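Local coordinates for protein 6-phosphogluconate dehydratase (Shewanella oneidensis, PDB 2GP4) that catalyses the dehydration of 6-phosphogluconate to 2-keto-3-deoxy-6-phosphogluconate in the Entner-Doudoroff pathway, probably with an iron-sulfur cluster that is absent from this apo form, at residues 338-343 against 544-549; 497-502 against 612-617. All coordinates share one frame; numbering follows the deposited sequence.

Interaction 1: 338-343 against 544-549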
ATOM      1  N   VAL A 338     -11.986  -0.068  -7.119  1.00 17.55           N
ATOM      2  CA  VAL A 338     -11.118  -1.244  -7.243  1.00 17.46           C
ATOM      3  C   VAL A 338     -11.413  -2.238  -6.111  1.00 17.50           C
ATOM      4  O   VAL A 338     -11.556  -1.839  -4.953  1.00 17.41           O
ATOM      5  CB  VAL A 338      -9.610  -0.839  -7.190  1.00 17.68           C
ATOM      6  CG1 VAL A 338      -8.700  -2.067  -7.162  1.00 18.00           C
ATOM      7  CG2 VAL A 338      -9.234   0.068  -8.358  1.00 17.53           C
ATOM      8  N   ASN A 339     -11.512  -3.526  -6.438  1.00 17.52           N
ATOM      9  CA  ASN A 339     -11.745  -4.550  -5.411  1.00 17.53           C
ATOM     10  C   ASN A 339     -10.662  -5.644  -5.367  1.00 17.46           C
ATOM     11  O   ASN A 339      -9.691  -5.588  -6.118  1.00 17.52           O
ATOM     12  CB  ASN A 339     -13.172  -5.134  -5.514  1.00 17.39           C
ATOM     13  CG  ASN A 339     -13.457  -5.816  -6.858  1.00 18.60           C
ATOM     14  OD1 ASN A 339     -14.615  -5.892  -7.287  1.00 19.80           O
ATOM     15  ND2 ASN A 339     -12.417  -6.319  -7.518  1.00 19.04           N
ATOM     16  N   TRP A 340     -10.837  -6.632  -4.492  1.00 17.56           N
ATOM     17  CA  TRP A 340      -9.871  -7.725  -4.352  1.00 17.78           C
ATOM     18  C   TRP A 340      -9.766  -8.637  -5.568  1.00 17.94           C
ATOM     19  O   TRP A 340      -8.736  -9.265  -5.775  1.00 18.08           O
ATOM     20  CB  TRP A 340     -10.122  -8.549  -3.081  1.00 17.41           C
ATOM     21  CG  TRP A 340      -9.764  -7.821  -1.821  1.00 16.80           C
ATOM     22  CD1 TRP A 340      -8.935  -6.733  -1.702  1.00 16.44           C
ATOM     23  CD2 TRP A 340     -10.197  -8.138  -0.494  1.00 16.83           C
ATOM     24  NE1 TRP A 340      -8.838  -6.351  -0.389  1.00 15.98           N
ATOM     25  CE2 TRP A 340      -9.595  -7.195   0.378  1.00 16.67           C
ATOM     26  CE3 TRP A 340     -11.038  -9.121   0.046  1.00 16.01           C
ATOM     27  CZ2 TRP A 340      -9.814  -7.204   1.755  1.00 16.68           C
ATOM     28  CZ3 TRP A 340     -11.253  -9.132   1.416  1.00 16.50           C
ATOM     29  CH2 TRP A 340     -10.641  -8.178   2.256  1.00 16.78           C
ATOM     30  N   ASP A 341     -10.823  -8.709  -6.369  1.00 18.37           N
ATOM     31  CA  ASP A 341     -10.765  -9.453  -7.631  1.00 18.80           C
ATOM     32  C   ASP A 341      -9.740  -8.820  -8.573  1.00 18.89           C
ATOM     33  O   ASP A 341      -9.061  -9.525  -9.320  1.00 18.79           O
ATOM     34  CB  ASP A 341     -12.127  -9.495  -8.314  1.00 19.04           C
ATOM     35  CG  ASP A 341     -13.208 -10.089  -7.437  1.00 20.32           C
ATOM     36  OD1 ASP A 341     -13.981  -9.310  -6.846  1.00 22.46           O
ATOM     37  OD2 ASP A 341     -13.298 -11.329  -7.349  1.00 22.57           O
ATOM     38  N   ASP A 342      -9.635  -7.489  -8.540  1.00 18.85           N
ATOM     39  CA  ASP A 342      -8.623  -6.787  -9.321  1.00 19.06           C
ATOM     40  C   ASP A 342      -7.221  -7.183  -8.872  1.00 18.99           C
ATOM     41  O   ASP A 342      -6.387  -7.522  -9.698  1.00 18.92           O
ATOM     42  CB  ASP A 342      -8.791  -5.268  -9.229  1.00 19.09           C
ATOM     43  CG  ASP A 342     -10.190  -4.801  -9.616  1.00 19.53           C
ATOM     44  OD1 ASP A 342     -10.830  -5.421 -10.498  1.00 19.50           O
ATOM     45  OD2 ASP A 342     -10.644  -3.796  -9.029  1.00 19.29           O
ATOM     46  N   PHE A 343      -6.979  -7.153  -7.560  1.00 19.01           N
ATOM     47  CA  PHE A 343      -5.653  -7.440  -7.003  1.00 18.75           C
ATOM     48  C   PHE A 343      -5.214  -8.871  -7.297  1.00 18.85           C
ATOM     49  O   PHE A 343      -4.092  -9.104  -7.754  1.00 18.81           O
ATOM     50  CB  PHE A 343      -5.627  -7.182  -5.492  1.00 18.37           C
ATOM     51  CG  PHE A 343      -5.473  -5.734  -5.124  1.00 17.90           C
ATOM     52  CD1 PHE A 343      -4.210  -5.164  -4.993  1.00 17.17           C
ATOM     53  CD2 PHE A 343      -6.589  -4.940  -4.896  1.00 17.63           C
ATOM     54  CE1 PHE A 343      -4.062  -3.827  -4.654  1.00 16.34           C
ATOM     55  CE2 PHE A 343      -6.449  -3.601  -4.550  1.00 17.50           C
ATOM     56  CZ  PHE A 343      -5.185  -3.045  -4.430  1.00 17.19           C
ATOM     57  N   HIS A 544      -7.563  -9.628   6.868  1.00 16.84           N
ATOM     58  CA  HIS A 544      -8.582  -8.649   6.448  1.00 17.03           C
ATOM     59  C   HIS A 544      -9.970  -9.291   6.274  1.00 17.26           C
ATOM     60  O   HIS A 544     -10.829  -8.740   5.579  1.00 17.03           O
ATOM     61  CB  HIS A 544      -8.164  -7.925   5.146  1.00 16.85           C
ATOM     62  CG  HIS A 544      -6.819  -7.270   5.216  1.00 16.36           C
ATOM     63  ND1 HIS A 544      -6.375  -6.384   4.260  1.00 16.97           N
ATOM     64  CD2 HIS A 544      -5.819  -7.372   6.125  1.00 16.07           C
ATOM     65  CE1 HIS A 544      -5.161  -5.969   4.575  1.00 16.84           C
ATOM     66  NE2 HIS A 544      -4.800  -6.554   5.703  1.00 16.10           N
ATOM     67  N   LEU A 545     -10.181 -10.445   6.913  1.00 17.53           N
ATOM     68  CA  LEU A 545     -11.470 -11.143   6.859  1.00 17.96           C
ATOM     69  C   LEU A 545     -12.644 -10.197   7.103  1.00 18.24           C
ATOM     70  O   LEU A 545     -12.640  -9.388   8.040  1.00 18.24           O
ATOM     71  CB  LEU A 545     -11.527 -12.330   7.834  1.00 17.78           C
ATOM     72  CG  LEU A 545     -12.788 -13.202   7.738  1.00 17.92           C
ATOM     73  CD1 LEU A 545     -13.014 -13.741   6.321  1.00 17.54           C
ATOM     74  CD2 LEU A 545     -12.757 -14.348   8.741  1.00 17.64           C
ATOM     75  N   THR A 546     -13.641 -10.320   6.236  1.00 18.43           N
ATOM     76  CA  THR A 546     -14.758  -9.407   6.174  1.00 18.63           C
ATOM     77  C   THR A 546     -16.010 -10.205   5.806  1.00 18.99           C
ATOM     78  O   THR A 546     -15.954 -11.070   4.915  1.00 18.69           O
ATOM     79  CB  THR A 546     -14.477  -8.285   5.145  1.00 18.78           C
ATOM     80  OG1 THR A 546     -13.257  -7.616   5.499  1.00 18.50           O
ATOM     81  CG2 THR A 546     -15.613  -7.258   5.104  1.00 18.75           C
ATOM     82  N   PRO A 547     -17.140  -9.936   6.500  1.00 19.46           N
ATOM     83  CA  PRO A 547     -17.309  -8.966   7.601  1.00 19.69           C
ATOM     84  C   PRO A 547     -16.508  -9.328   8.851  1.00 20.04           C
ATOM     85  O   PRO A 547     -16.357 -10.511   9.167  1.00 20.36           O
ATOM     86  CB  PRO A 547     -18.816  -9.030   7.901  1.00 19.53           C
ATOM     87  CG  PRO A 547     -19.434  -9.613   6.680  1.00 19.17           C
ATOM     88  CD  PRO A 547     -18.416 -10.602   6.181  1.00 19.56           C
ATOM     89  N   GLU A 548     -15.986  -8.317   9.543  1.00 20.37           N
ATOM     90  CA  GLU A 548     -15.256  -8.537  10.791  1.00 20.74           C
ATOM     91  C   GLU A 548     -16.189  -9.062  11.886  1.00 21.02           C
ATOM     92  O   GLU A 548     -17.413  -9.092  11.701  1.00 20.95           O
ATOM     93  CB  GLU A 548     -14.491  -7.278  11.239  1.00 20.68           C
ATOM     94  CG  GLU A 548     -15.321  -6.070  11.659  1.00 20.24           C
ATOM     95  CD  GLU A 548     -14.447  -4.948  12.226  1.00 21.08           C
ATOM     96  OE1 GLU A 548     -14.159  -3.972  11.494  1.00 21.20           O
ATOM     97  OE2 GLU A 548     -14.027  -5.044  13.402  1.00 21.28           O
ATOM     98  N   ALA A 549     -15.609  -9.497  13.005  1.00 21.35           N
ATOM     99  CA  ALA A 549     -16.381 -10.125  14.082  1.00 21.65           C
ATOM    100  C   ALA A 549     -17.536  -9.243  14.567  1.00 21.85           C
ATOM    101  O   ALA A 549     -18.689  -9.679  14.564  1.00 22.11           O
ATOM    102  CB  ALA A 549     -15.473 -10.536  15.241  1.00 21.53           C
TER
HETATM  103  O   HOH W   1      -7.290  -4.902   1.628  1.00 16.96           O

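Interaction 2: 497-502 against 612-617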
ATOM      1  N   GLN A 497     -10.251  -7.712  15.601  1.00 16.85           N
ATOM      2  CA  GLN A 497      -9.024  -7.034  15.197  1.00 16.91           C
ATOM      3  C   GLN A 497      -9.225  -6.179  13.946  1.00 16.84           C
ATOM      4  O   GLN A 497      -8.267  -5.645  13.391  1.00 16.68           O
ATOM      5  CB  GLN A 497      -7.883  -8.048  14.978  1.00 17.23           C
ATOM      6  CG  GLN A 497      -7.557  -8.957  16.171  1.00 17.24           C
ATOM      7  CD  GLN A 497      -7.277  -8.203  17.468  1.00 18.52           C
ATOM      8  OE1 GLN A 497      -6.502  -7.240  17.499  1.00 18.38           O
ATOM      9  NE2 GLN A 497      -7.906  -8.652  18.554  1.00 19.17           N
ATOM     10  N   GLY A 498     -10.475  -6.051  13.513  1.00 16.75           N
ATOM     11  CA  GLY A 498     -10.800  -5.259  12.337  1.00 16.88           C
ATOM     12  C   GLY A 498     -10.789  -3.764  12.607  1.00 17.31           C
ATOM     13  O   GLY A 498     -10.605  -3.337  13.754  1.00 17.32           O
ATOM     14  N   PRO A 499     -10.974  -2.953  11.546  1.00 17.54           N
ATOM     15  CA  PRO A 499     -11.063  -1.496  11.656  1.00 17.70           C
ATOM     16  C   PRO A 499     -12.018  -1.019  12.756  1.00 18.12           C
ATOM     17  O   PRO A 499     -11.635  -0.187  13.580  1.00 18.07           O
ATOM     18  CB  PRO A 499     -11.581  -1.079  10.280  1.00 17.54           C
ATOM     19  CG  PRO A 499     -11.042  -2.110   9.366  1.00 17.55           C
ATOM     20  CD  PRO A 499     -11.078  -3.401  10.143  1.00 17.35           C
ATOM     21  N   LYS A 500     -13.235  -1.559  12.782  1.00 18.63           N
ATOM     22  CA  LYS A 500     -14.266  -1.096  13.720  1.00 18.99           C
ATOM     23  C   LYS A 500     -14.014  -1.546  15.158  1.00 19.26           C
ATOM     24  O   LYS A 500     -14.351  -0.835  16.102  1.00 19.44           O
ATOM     25  CB  LYS A 500     -15.665  -1.534  13.269  1.00 18.95           C
ATOM     26  CG  LYS A 500     -16.165  -0.889  11.975  1.00 19.00           C
ATOM     27  CD  LYS A 500     -17.666  -1.138  11.800  1.00 19.54           C
ATOM     28  CE  LYS A 500     -18.191  -0.640  10.457  1.00 19.50           C
ATOM     29  NZ  LYS A 500     -17.662  -1.440   9.309  1.00 20.28           N
ATOM     30  N   ALA A 501     -13.418  -2.725  15.324  1.00 19.53           N
ATOM     31  CA  ALA A 501     -13.206  -3.285  16.654  1.00 19.51           C
ATOM     32  C   ALA A 501     -12.197  -2.490  17.469  1.00 19.77           C
ATOM     33  O   ALA A 501     -12.510  -2.028  18.563  1.00 19.83           O
ATOM     34  CB  ALA A 501     -12.788  -4.733  16.552  1.00 19.46           C
ATOM     35  N   ASN A 502     -10.991  -2.341  16.930  1.00 20.14           N
ATOM     36  CA  ASN A 502      -9.895  -1.676  17.628  1.00 20.54           C
ATOM     37  C   ASN A 502      -8.986  -0.836  16.707  1.00 21.10           C
ATOM     38  O   ASN A 502      -7.821  -0.608  17.016  1.00 21.34           O
ATOM     39  CB  ASN A 502      -9.072  -2.705  18.421  1.00 20.28           C
ATOM     40  CG  ASN A 502      -8.496  -3.818  17.540  1.00 20.17           C
ATOM     41  OD1 ASN A 502      -8.710  -3.851  16.322  1.00 19.45           O
ATOM     42  ND2 ASN A 502      -7.745  -4.728  18.159  1.00 18.95           N
ATOM     43  N   SER A 612     -15.030   1.694   6.884  1.00 19.79           N
ATOM     44  CA  SER A 612     -15.566   0.706   5.959  1.00 19.76           C
ATOM     45  C   SER A 612     -14.680  -0.536   5.938  1.00 19.73           C
ATOM     46  O   SER A 612     -13.676  -0.605   6.638  1.00 19.64           O
ATOM     47  CB  SER A 612     -15.741   1.306   4.557  1.00 19.59           C
ATOM     48  OG  SER A 612     -14.494   1.536   3.933  1.00 19.68           O
ATOM     49  N   SER A 613     -15.077  -1.529   5.153  1.00 19.99           N
ATOM     50  CA  SER A 613     -14.342  -2.778   5.040  1.00 19.93           C
ATOM     51  C   SER A 613     -12.969  -2.536   4.408  1.00 19.89           C
ATOM     52  O   SER A 613     -12.825  -1.636   3.574  1.00 20.09           O
ATOM     53  CB  SER A 613     -15.133  -3.724   4.155  1.00 19.97           C
ATOM     54  OG  SER A 613     -15.231  -3.179   2.849  1.00 20.62           O
ATOM     55  N   PRO A 614     -11.955  -3.330   4.804  1.00 19.71           N
ATOM     56  CA  PRO A 614     -10.643  -3.289   4.148  1.00 19.76           C
ATOM     57  C   PRO A 614     -10.694  -3.265   2.611  1.00 19.80           C
ATOM     58  O   PRO A 614      -9.941  -2.515   1.983  1.00 19.92           O
ATOM     59  CB  PRO A 614      -9.972  -4.568   4.649  1.00 19.81           C
ATOM     60  CG  PRO A 614     -10.558  -4.764   6.011  1.00 19.42           C
ATOM     61  CD  PRO A 614     -11.977  -4.291   5.927  1.00 19.46           C
ATOM     62  N   GLU A 615     -11.583  -4.059   2.016  1.00 19.92           N
ATOM     63  CA  GLU A 615     -11.714  -4.133   0.555  1.00 19.98           C
ATOM     64  C   GLU A 615     -12.233  -2.821  -0.053  1.00 20.19           C
ATOM     65  O   GLU A 615     -12.019  -2.557  -1.242  1.00 20.10           O
ATOM     66  CB  GLU A 615     -12.600  -5.321   0.153  1.00 19.96           C
ATOM     67  CG  GLU A 615     -12.892  -5.442  -1.340  1.00 19.99           C
ATOM     68  CD  GLU A 615     -13.415  -6.809  -1.748  1.00 20.02           C
ATOM     69  OE1 GLU A 615     -14.170  -7.434  -0.968  1.00 20.17           O
ATOM     70  OE2 GLU A 615     -13.078  -7.254  -2.866  1.00 19.17           O
ATOM     71  N   THR A 616     -12.922  -2.018   0.761  1.00 20.26           N
ATOM     72  CA  THR A 616     -13.420  -0.707   0.333  1.00 20.37           C
ATOM     73  C   THR A 616     -12.514   0.406   0.849  1.00 20.69           C
ATOM     74  O   THR A 616     -12.857   1.590   0.758  1.00 20.70           O
ATOM     75  CB  THR A 616     -14.895  -0.447   0.763  1.00 20.34           C
ATOM     76  OG1 THR A 616     -15.041  -0.664   2.171  1.00 20.25           O
ATOM     77  CG2 THR A 616     -15.860  -1.364  -0.004  1.00 20.06           C
ATOM     78  N   GLY A 617     -11.361   0.011   1.393  1.00 20.88           N
ATOM     79  CA  GLY A 617     -10.307   0.944   1.777  1.00 21.19           C
ATOM     80  C   GLY A 617     -10.270   1.342   3.239  1.00 21.60           C
ATOM     81  O   GLY A 617      -9.451   2.174   3.631  1.00 21.71           O
TER

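Interaction 1: 338-343 against 544-549
Trp340 and His544 meet at the benzo end of the indole, where CH2 lies 3.8 Å from His544 CB. The imidazole leads away from that touch, and the two side chains cross at a slant rather than stacking. Each has its CG beside the backbone N and anti to the carbonyl carbon; in Trp340 (chi1 -71°) this sends the indole off the first turn of helix 340-347 toward the strand. Trp340 CH2 also comes within 3.4 Å of His544 O, which sits at the rim of the indole near its plane. That same oxygen accepts a 2.7 Å hydrogen bond from Thr546 OG1, tilted 29° from the carbonyl plane. A water lies in the planes of both rings, at their edges: it accepts from Trp340 NE1 at 2.9 Å and is hydrogen-bonded to His544 ND1 at 3.2 Å. The buried indole N-H is thereby satisfied, and the rings are joined by water without a direct bond between them. Val451 of strand 448-453 touches both side chains. The arrangement is a helix-on-sheet contact, with a tryptophan from the first turn of a helix packed where strand 541-546 turns a corner in the mixed sheet.

Interaction 2: 497-502 against 612-617
A short helix and a 3-10 turn meet here through their opening prolines: Pro499 is the first residue of helix 499-502, after Gly498 at its N-cap position, and Pro614 begins the 3-10 segment 614-616. The rings are presented at a slant, and the approach is made by single atoms, Pro499 CG lying 4.2 Å from Pro614 CD. The same Pro499 CG is 4.1 Å from Ser612 O, so this corner of the ring faces both the second proline and the carbonyl two residues before it. No hydrogen bond crosses between the segments, and only 136 Å² is buried in total, which marks a light van der Waals contact.

Lys500 reaches past the proline pair to Ser612. Its chain is extended through chi2 and chi3 (-167° and -174°), and a bend at chi4 (68°) completes the path that brings NZ to 4.5 Å from Ser612 CA. The ammonium has its polar partners outside both segments: a salt bridge with Asp551 and a hydrogen bond to Leu611 O, directly before 612-617. The approach to Ser612 is therefore packing beside a charge already paired.

Each segment is also braced internally. Asn502 ND2 donates to Gln497 OE1 at 2.9 Å, closing the two ends of 497-502 on each other. In 612-617, Thr616 N bonds to Ser613 O at 2.8 Å and Gly617 N to Pro614 O at 3.0 Å, giving the tight i to i+3 pattern of a 3-10 turn. Ser612 OG accepts a hydrogen bond from Arg619 N, beyond the turn. The whole is characteristic of loop packing beyond the ends of inner strands of the mixed sheet: 497-502 follows strand 490-494, and Pro614 rests on His544 and Thr546 at the end of strand 541-546.

Interaction 1 is the more deeply buried of the two, while interaction 2 is only partly buried, and their centres lie about 10 Å apart. Interaction 1 brings helix 340-347, from the N-terminal part of the chain, to strand 541-546 of the C-terminal part; interaction 2 joins two C-terminal elements. An indole edge set against a histidine CB and carbonyl, with a bridging water, characterises the first, whereas the second rests on two proline rings and the end of a lysine whose charge is paired outside the segments. Two probable hydrogen bonds tie them together: Trp340 N lies 2.8 Å from Glu615 OE2, and Lys500 N lies 2.9 Å from Glu548 OE1.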